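Long-range contacts in CytC3 (Streptomyces, PDB 3GJA), which acts as a nonheme iron halogenase of the phytanoyl-CoA dioxygenase family, probably chlorinating an amino acid during biosynthesis: residues A[97-108]-A[252-263]; A[287-295]-A[309-317]. All blocks are in the same frame, centred on the assembly; numbering follows the deposited sequence.

Contact 1: A[97-108]-A[252-263]; sequences NLLCWRSEFFPK and YRMGFAARYVPT. With ACT (acetate ion), chain C.
F105 and F256, a non-hydrogen-bonded pair of antiparallel strands 98-108 and 253-262, mark the tightly packed face: F256 CD1 lies over one face of the F105 ring, offset toward its rim and 3.6 Å from F105 CZ, with the ring planes 49° apart. Beside them F256 CZ touches S103 CB at 3.5 Å, while M254 SD meets the F105 ring at its edge, a Met-aromatic contact. Helix 75-82 backs this side, L77 touching the side chains of both F105 and F256. With chi1 at 174°, C100 SG points opposite the amide nitrogen and comes above the face of the Y260 ring, at a distance (4.6 Å from the centroid). The two strands are neighbours in the antiparallel sheet of the cupin-type beta barrel; a beta bulge between C100 and R102 shifts their register by one residue.

The face carrying R102, E104, R259 and K108 holds the charged side chains, with R259 and F106 partly exposed. R259 NH1 bonds E104 OE2 at 3.0 Å in a salt bridge; OE2 lies in the guanidinium plane, whereas NH1 meets the carboxylate from above its plane. R102 NH1 bonds an acetate ion, probably from the crystallisation liquor, and its NH2 bonds Q131. Toward the C-terminal end of strand 98-108, K108 CD lies over one face of the R253 guanidinium, whose NH1 reaches F106 O at 2.9 Å. G255 N approaches that oxygen from the opposite face of the carbonyl plane. A water accepts from both K108 NZ and R253 NH2, which probably eases their like charges; K108 NZ also bonds L243 O.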
# COMPACT_ATOMS: atom_id res chain seq x y z
N ASN A 97 -2.27 -1.20 16.53
CA ASN A 97 -2.18 0.26 16.50
C ASN A 97 -1.59 0.56 15.12
O ASN A 97 -0.40 0.82 14.99
CB ASN A 97 -1.28 0.77 17.63
CG ASN A 97 -1.87 0.50 19.01
OD1 ASN A 97 -3.07 0.67 19.23
ND2 ASN A 97 -1.02 0.09 19.94
N LEU A 98 -2.46 0.51 14.11
CA LEU A 98 -2.08 0.71 12.71
C LEU A 98 -2.24 2.06 12.05
O LEU A 98 -3.27 2.72 12.17
CB LEU A 98 -2.83 -0.28 11.83
CG LEU A 98 -2.28 -1.67 11.56
CD1 LEU A 98 -3.21 -2.37 10.57
CD2 LEU A 98 -0.86 -1.58 11.01
N LEU A 99 -1.21 2.42 11.29
CA LEU A 99 -1.16 3.67 10.54
C LEU A 99 -1.07 3.37 9.03
O LEU A 99 -0.25 2.55 8.61
CB LEU A 99 0.08 4.45 10.96
CG LEU A 99 0.02 5.83 11.61
CD1 LEU A 99 -1.09 5.91 12.65
CD2 LEU A 99 1.39 6.12 12.23
N CYS A 100 -1.93 4.00 8.23
CA CYS A 100 -1.86 3.86 6.78
C CYS A 100 -1.21 5.16 6.37
O CYS A 100 -1.84 6.22 6.41
CB CYS A 100 -3.25 3.76 6.14
SG CYS A 100 -3.17 3.76 4.31
N TRP A 101 0.06 5.11 5.97
CA TRP A 101 0.76 6.33 5.62
C TRP A 101 0.80 6.64 4.13
O TRP A 101 1.28 7.70 3.72
CB TRP A 101 2.18 6.27 6.16
CG TRP A 101 3.02 5.29 5.45
CD1 TRP A 101 3.03 3.93 5.62
CD2 TRP A 101 3.96 5.56 4.41
NE1 TRP A 101 3.91 3.35 4.75
CE2 TRP A 101 4.50 4.33 3.99
CE3 TRP A 101 4.40 6.74 3.79
CZ2 TRP A 101 5.46 4.24 2.98
CZ3 TRP A 101 5.36 6.65 2.78
CH2 TRP A 101 5.87 5.40 2.39
N ARG A 102 0.30 5.72 3.31
CA ARG A 102 0.29 5.94 1.87
C ARG A 102 -0.52 4.92 1.07
O ARG A 102 -0.73 3.78 1.50
CB ARG A 102 1.71 5.97 1.32
CG ARG A 102 1.77 5.99 -0.20
CD ARG A 102 3.19 6.01 -0.72
NE ARG A 102 3.85 7.29 -0.45
CZ ARG A 102 5.09 7.56 -0.83
NH1 ARG A 102 5.80 6.65 -1.47
NH2 ARG A 102 5.63 8.75 -0.57
N SER A 103 -0.98 5.37 -0.10
CA SER A 103 -1.71 4.55 -1.04
C SER A 103 -1.34 5.09 -2.42
O SER A 103 -0.99 6.27 -2.57
CB SER A 103 -3.22 4.63 -0.81
OG SER A 103 -3.77 5.78 -1.40
N GLU A 104 -1.38 4.21 -3.43
CA GLU A 104 -1.03 4.60 -4.79
C GLU A 104 -1.56 3.55 -5.75
O GLU A 104 -1.91 2.45 -5.34
CB GLU A 104 0.48 4.69 -4.93
CG GLU A 104 1.18 3.38 -4.63
CD GLU A 104 2.67 3.55 -4.39
OE1 GLU A 104 3.41 3.78 -5.37
OE2 GLU A 104 3.08 3.48 -3.21
N PHE A 105 -1.60 3.91 -7.03
CA PHE A 105 -2.08 2.99 -8.04
C PHE A 105 -0.95 2.40 -8.86
O PHE A 105 0.09 3.03 -9.06
CB PHE A 105 -3.08 3.69 -8.97
CG PHE A 105 -4.39 4.03 -8.30
CD1 PHE A 105 -4.47 5.11 -7.43
CD2 PHE A 105 -5.52 3.26 -8.53
CE1 PHE A 105 -5.67 5.42 -6.78
CE2 PHE A 105 -6.73 3.55 -7.89
CZ PHE A 105 -6.81 4.64 -7.01
N PHE A 106 -1.15 1.17 -9.32
CA PHE A 106 -0.17 0.48 -10.12
C PHE A 106 -0.83 -0.04 -11.39
O PHE A 106 -1.33 -1.16 -11.43
CB PHE A 106 0.43 -0.67 -9.33
CG PHE A 106 1.40 -0.23 -8.27
CD1 PHE A 106 2.65 0.25 -8.61
CD2 PHE A 106 1.05 -0.31 -6.92
CE1 PHE A 106 3.56 0.64 -7.63
CE2 PHE A 106 1.95 0.08 -5.94
CZ PHE A 106 3.21 0.55 -6.29
N PRO A 107 -0.86 0.80 -12.43
CA PRO A 107 -1.48 0.37 -13.69
C PRO A 107 -0.46 -0.41 -14.51
O PRO A 107 0.74 -0.29 -14.31
CB PRO A 107 -1.86 1.69 -14.36
CG PRO A 107 -1.89 2.69 -13.22
CD PRO A 107 -0.71 2.26 -12.39
N LYS A 108 -0.95 -1.22 -15.44
CA LYS A 108 -0.07 -1.97 -16.32
C LYS A 108 -0.82 -2.11 -17.63
O LYS A 108 -1.97 -2.56 -17.65
CB LYS A 108 0.28 -3.34 -15.74
CG LYS A 108 1.49 -3.96 -16.42
CD LYS A 108 2.27 -4.82 -15.45
CE LYS A 108 3.61 -5.21 -16.03
NZ LYS A 108 4.38 -6.01 -15.03
N TYR A 252 -6.30 -3.66 -19.44
CA TYR A 252 -5.35 -3.04 -18.52
C TYR A 252 -5.51 -3.64 -17.13
O TYR A 252 -6.60 -4.07 -16.75
CB TYR A 252 -5.59 -1.53 -18.42
CG TYR A 252 -6.84 -1.16 -17.67
CD1 TYR A 252 -8.07 -1.11 -18.32
CD2 TYR A 252 -6.80 -0.90 -16.30
CE1 TYR A 252 -9.24 -0.80 -17.63
CE2 TYR A 252 -7.97 -0.60 -15.59
CZ TYR A 252 -9.18 -0.54 -16.26
OH TYR A 252 -10.32 -0.24 -15.57
N ARG A 253 -4.42 -3.68 -16.39
CA ARG A 253 -4.45 -4.21 -15.05
C ARG A 253 -4.30 -3.04 -14.10
O ARG A 253 -3.42 -2.19 -14.28
CB ARG A 253 -3.33 -5.22 -14.86
CG ARG A 253 -3.12 -5.63 -13.42
CD ARG A 253 -2.08 -4.75 -12.77
NE ARG A 253 -0.77 -5.38 -12.76
CZ ARG A 253 0.35 -4.79 -12.34
NH1 ARG A 253 0.32 -3.53 -11.91
NH2 ARG A 253 1.49 -5.47 -12.31
N MET A 254 -5.15 -2.98 -13.08
CA MET A 254 -5.08 -1.90 -12.11
C MET A 254 -4.99 -2.42 -10.69
O MET A 254 -5.88 -3.13 -10.22
CB MET A 254 -6.29 -0.97 -12.24
CG MET A 254 -6.20 0.28 -11.35
SD MET A 254 -4.76 1.31 -11.75
CE MET A 254 -5.28 2.01 -13.30
N GLY A 255 -3.90 -2.07 -10.02
CA GLY A 255 -3.72 -2.48 -8.65
C GLY A 255 -3.74 -1.25 -7.76
O GLY A 255 -3.24 -0.19 -8.14
N PHE A 256 -4.35 -1.37 -6.59
CA PHE A 256 -4.40 -0.26 -5.65
C PHE A 256 -3.67 -0.72 -4.40
O PHE A 256 -4.08 -1.67 -3.74
CB PHE A 256 -5.85 0.10 -5.30
CG PHE A 256 -5.97 1.16 -4.23
CD1 PHE A 256 -5.46 2.44 -4.45
CD2 PHE A 256 -6.52 0.85 -3.00
CE1 PHE A 256 -5.50 3.41 -3.44
CE2 PHE A 256 -6.56 1.81 -1.97
CZ PHE A 256 -6.05 3.09 -2.20
N ALA A 257 -2.57 -0.05 -4.07
CA ALA A 257 -1.78 -0.43 -2.91
C ALA A 257 -1.91 0.55 -1.76
O ALA A 257 -1.84 1.76 -1.94
CB ALA A 257 -0.30 -0.59 -3.30
N ALA A 258 -2.10 -0.01 -0.56
CA ALA A 258 -2.21 0.77 0.67
C ALA A 258 -1.06 0.27 1.54
O ALA A 258 -0.90 -0.94 1.71
CB ALA A 258 -3.54 0.51 1.34
N ARG A 259 -0.27 1.19 2.08
CA ARG A 259 0.88 0.80 2.88
C ARG A 259 0.71 1.14 4.37
O ARG A 259 0.32 2.25 4.73
CB ARG A 259 2.13 1.45 2.27
CG ARG A 259 1.95 1.63 0.76
CD ARG A 259 3.23 1.89 -0.03
NE ARG A 259 4.03 0.67 -0.14
CZ ARG A 259 4.59 0.23 -1.26
NH1 ARG A 259 4.44 0.89 -2.39
NH2 ARG A 259 5.31 -0.88 -1.23
N TYR A 260 1.00 0.16 5.21
CA TYR A 260 0.84 0.31 6.65
C TYR A 260 2.10 0.20 7.48
O TYR A 260 3.07 -0.47 7.10
CB TYR A 260 -0.18 -0.70 7.17
CG TYR A 260 -1.51 -0.64 6.47
CD1 TYR A 260 -1.66 -1.11 5.17
CD2 TYR A 260 -2.62 -0.06 7.10
CE1 TYR A 260 -2.88 -1.02 4.50
CE2 TYR A 260 -3.84 0.03 6.45
CZ TYR A 260 -3.97 -0.45 5.15
OH TYR A 260 -5.17 -0.32 4.49
N VAL A 261 2.06 0.84 8.63
CA VAL A 261 3.18 0.86 9.55
C VAL A 261 2.61 1.11 10.96
O VAL A 261 1.64 1.86 11.12
CB VAL A 261 4.15 1.99 9.13
CG1 VAL A 261 3.79 3.30 9.84
CG2 VAL A 261 5.57 1.57 9.37
N PRO A 262 3.17 0.45 11.99
CA PRO A 262 2.66 0.66 13.35
C PRO A 262 2.95 2.08 13.83
O PRO A 262 3.86 2.72 13.31
CB PRO A 262 3.39 -0.41 14.16
CG PRO A 262 4.67 -0.58 13.43
CD PRO A 262 4.21 -0.58 11.98
N THR A 263 2.17 2.55 14.80
CA THR A 263 2.30 3.91 15.34
C THR A 263 3.70 4.35 15.80
O THR A 263 4.05 5.53 15.72
CB THR A 263 1.34 4.12 16.54
OG1 THR A 263 1.48 3.03 17.46
CG2 THR A 263 -0.11 4.19 16.06
C ACT C . 8.81 7.91 -3.46
O ACT C . 8.16 6.89 -2.87
OXT ACT C . 9.82 7.70 -4.10
CH3 ACT C . 8.28 9.31 -3.33
O HOH W 1 4.66 -4.60 -12.37

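Contact 2: A[287-295]-A[309-317]; sequences GAVLTSGVD and GYEFVPRQI
T291 and S292 run beside P314 and R315 in nearly the same direction, the touching parts 19° apart end to end, and two backbone bonds give a single bridge: R315 N to T291 O at 3.1 Å, almost straight at 176°, and G293 N to R315 O. Q316 adds a side-chain bond, its NE2 giving to G293 O at 3.0 Å; the bend at chi2 (-60°) folds the amide back over G293, and the acceptor lies in the amide plane. V289 CG1, anti to the backbone N, sits over one face of the F312 ring, 3.9 Å from its centroid, a CH-pi contact. Y310 CD1 covers the opposite face, sandwiching the ring. L290 packs against the P314 ring at about a right angle, though the placing of its methyls is doubtful. Between these two apolar contacts a water donates to both L290 O and F312 O at 2.7 Å, bridging the backbones ahead of the point where they bond directly. R315 NE forms a salt bridge with D88 of helix 84-94. F312 touches M82 of helix 75-82, and strand 289-290 lies at the sheet edge, alongside strand 98-108.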
# COMPACT_ATOMS: atom_id res chain seq x y z
N GLY A 287 -1.39 13.48 5.96
CA GLY A 287 -1.62 12.95 7.28
C GLY A 287 -1.65 11.44 7.20
O GLY A 287 -2.13 10.88 6.22
N ALA A 288 -1.11 10.78 8.22
CA ALA A 288 -1.14 9.33 8.27
C ALA A 288 -2.51 9.02 8.90
O ALA A 288 -3.04 9.82 9.67
CB ALA A 288 -0.01 8.80 9.15
N VAL A 289 -3.08 7.88 8.56
CA VAL A 289 -4.39 7.51 9.08
C VAL A 289 -4.30 6.38 10.09
O VAL A 289 -3.75 5.32 9.80
CB VAL A 289 -5.34 7.07 7.94
CG1 VAL A 289 -6.65 6.55 8.52
CG2 VAL A 289 -5.61 8.25 7.01
N LEU A 290 -4.84 6.63 11.28
CA LEU A 290 -4.85 5.62 12.34
C LEU A 290 -6.09 4.78 12.02
O LEU A 290 -7.22 5.24 12.18
CB LEU A 290 -5.02 6.31 13.71
CG LEU A 290 -4.57 5.62 15.01
CD1 LEU A 290 -5.70 5.68 16.02
CD2 LEU A 290 -4.14 4.20 14.77
N THR A 291 -5.87 3.55 11.58
CA THR A 291 -6.97 2.67 11.19
C THR A 291 -7.49 1.76 12.29
O THR A 291 -8.53 1.13 12.13
CB THR A 291 -6.56 1.80 9.99
OG1 THR A 291 -5.60 0.83 10.42
CG2 THR A 291 -5.95 2.65 8.90
N SER A 292 -6.75 1.68 13.39
CA SER A 292 -7.15 0.83 14.50
C SER A 292 -6.31 1.15 15.72
O SER A 292 -5.27 1.79 15.62
CB SER A 292 -6.97 -0.64 14.11
OG SER A 292 -5.65 -0.85 13.65
N GLY A 293 -6.76 0.69 16.89
CA GLY A 293 -6.02 0.97 18.11
C GLY A 293 -5.97 2.44 18.46
O GLY A 293 -6.93 3.18 18.23
N VAL A 294 -4.84 2.88 19.01
CA VAL A 294 -4.66 4.27 19.41
C VAL A 294 -3.24 4.69 19.09
O VAL A 294 -2.38 3.84 18.85
CB VAL A 294 -4.84 4.46 20.93
CG1 VAL A 294 -6.29 4.19 21.34
CG2 VAL A 294 -3.88 3.53 21.68
N ASP A 295 -2.99 5.99 19.13
CA ASP A 295 -1.67 6.52 18.85
C ASP A 295 -1.06 7.15 20.10
O ASP A 295 -1.40 8.27 20.46
CB ASP A 295 -1.73 7.56 17.72
CG ASP A 295 -0.39 8.21 17.44
OD1 ASP A 295 0.64 7.61 17.82
OD2 ASP A 295 -0.36 9.31 16.85
N GLY A 309 -14.55 15.18 4.44
CA GLY A 309 -15.34 14.96 5.64
C GLY A 309 -15.52 13.52 6.04
O GLY A 309 -16.28 13.22 6.97
N TYR A 310 -14.85 12.60 5.35
CA TYR A 310 -14.98 11.20 5.72
C TYR A 310 -14.17 11.03 7.00
O TYR A 310 -12.97 11.30 7.05
CB TYR A 310 -14.44 10.30 4.60
CG TYR A 310 -14.59 8.82 4.89
CD1 TYR A 310 -13.77 8.19 5.82
CD2 TYR A 310 -15.57 8.05 4.25
CE1 TYR A 310 -13.91 6.84 6.11
CE2 TYR A 310 -15.72 6.70 4.53
CZ TYR A 310 -14.89 6.10 5.46
OH TYR A 310 -15.03 4.77 5.77
N GLU A 311 -14.86 10.61 8.06
CA GLU A 311 -14.25 10.44 9.37
C GLU A 311 -13.59 9.08 9.52
O GLU A 311 -14.22 8.05 9.27
CB GLU A 311 -15.32 10.62 10.44
CG GLU A 311 -14.80 10.73 11.85
CD GLU A 311 -13.87 11.92 12.03
OE1 GLU A 311 -14.21 13.02 11.53
OE2 GLU A 311 -12.82 11.75 12.68
N PHE A 312 -12.33 9.08 9.94
CA PHE A 312 -11.59 7.84 10.15
C PHE A 312 -11.68 7.47 11.63
O PHE A 312 -10.99 8.05 12.46
CB PHE A 312 -10.12 8.01 9.77
CG PHE A 312 -9.88 8.26 8.31
CD1 PHE A 312 -10.13 7.26 7.37
CD2 PHE A 312 -9.42 9.49 7.88
CE1 PHE A 312 -9.91 7.49 6.01
CE2 PHE A 312 -9.19 9.73 6.52
CZ PHE A 312 -9.44 8.73 5.58
N VAL A 313 -12.53 6.50 11.94
CA VAL A 313 -12.69 6.07 13.33
C VAL A 313 -11.95 4.76 13.54
O VAL A 313 -12.34 3.73 13.01
CB VAL A 313 -14.19 5.92 13.68
CG1 VAL A 313 -14.36 5.67 15.18
CG2 VAL A 313 -14.95 7.18 13.28
N PRO A 314 -10.87 4.79 14.33
CA PRO A 314 -10.07 3.60 14.60
C PRO A 314 -10.90 2.40 15.02
O PRO A 314 -11.74 2.48 15.91
CB PRO A 314 -9.12 4.06 15.70
CG PRO A 314 -8.93 5.51 15.39
CD PRO A 314 -10.33 5.96 15.05
N ARG A 315 -10.64 1.27 14.37
CA ARG A 315 -11.34 0.03 14.67
C ARG A 315 -10.73 -0.65 15.90
O ARG A 315 -9.53 -0.56 16.14
CB ARG A 315 -11.23 -0.90 13.45
CG ARG A 315 -11.72 -2.32 13.66
CD ARG A 315 -11.62 -3.08 12.33
NE ARG A 315 -11.86 -4.52 12.48
CZ ARG A 315 -13.06 -5.08 12.57
NH1 ARG A 315 -14.15 -4.33 12.52
NH2 ARG A 315 -13.16 -6.39 12.70
N GLN A 316 -11.57 -1.32 16.69
CA GLN A 316 -11.11 -2.01 17.88
C GLN A 316 -11.71 -3.42 17.87
O GLN A 316 -12.88 -3.59 17.55
CB GLN A 316 -11.56 -1.29 19.15
CG GLN A 316 -11.28 0.21 19.22
CD GLN A 316 -9.80 0.54 19.12
OE1 GLN A 316 -8.95 -0.28 19.48
NE2 GLN A 316 -9.48 1.74 18.65
N ILE A 317 -10.90 -4.41 18.22
CA ILE A 317 -11.37 -5.79 18.29
C ILE A 317 -11.07 -6.40 19.68
O ILE A 317 -10.48 -5.68 20.52
CB ILE A 317 -10.69 -6.68 17.21
CG1 ILE A 317 -9.17 -6.61 17.35
CG2 ILE A 317 -11.12 -6.22 15.82
CD1 ILE A 317 -8.44 -7.41 16.30
O HOH W 2 -8.34 7.61 12.92

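In the fold
From the N terminus the chain lays down strand 25-30, outermost on one side of the sheet, then passes through helices 75-82 and 84-94 into strand 98-108, the first half of contact 1. That contact closes only when strand 253-262 returns, after 143 intervening residues that include strand 147-152, its other neighbour in the sheet. Contact 2 follows in series, neither nested nor crossed: 287-295 and 309-317 close a short loop of 13 residues near the C terminus. The two meet through strand 98-108, where C100 N lies 2.7 Å from V289 O and L98 O 2.8 Å from T291 N, both probable hydrogen bonds. Contact 1 thus ties central strands, and contact 2 joins the C-terminal segment to the sheet's edge; their centres lie about 16 Å apart.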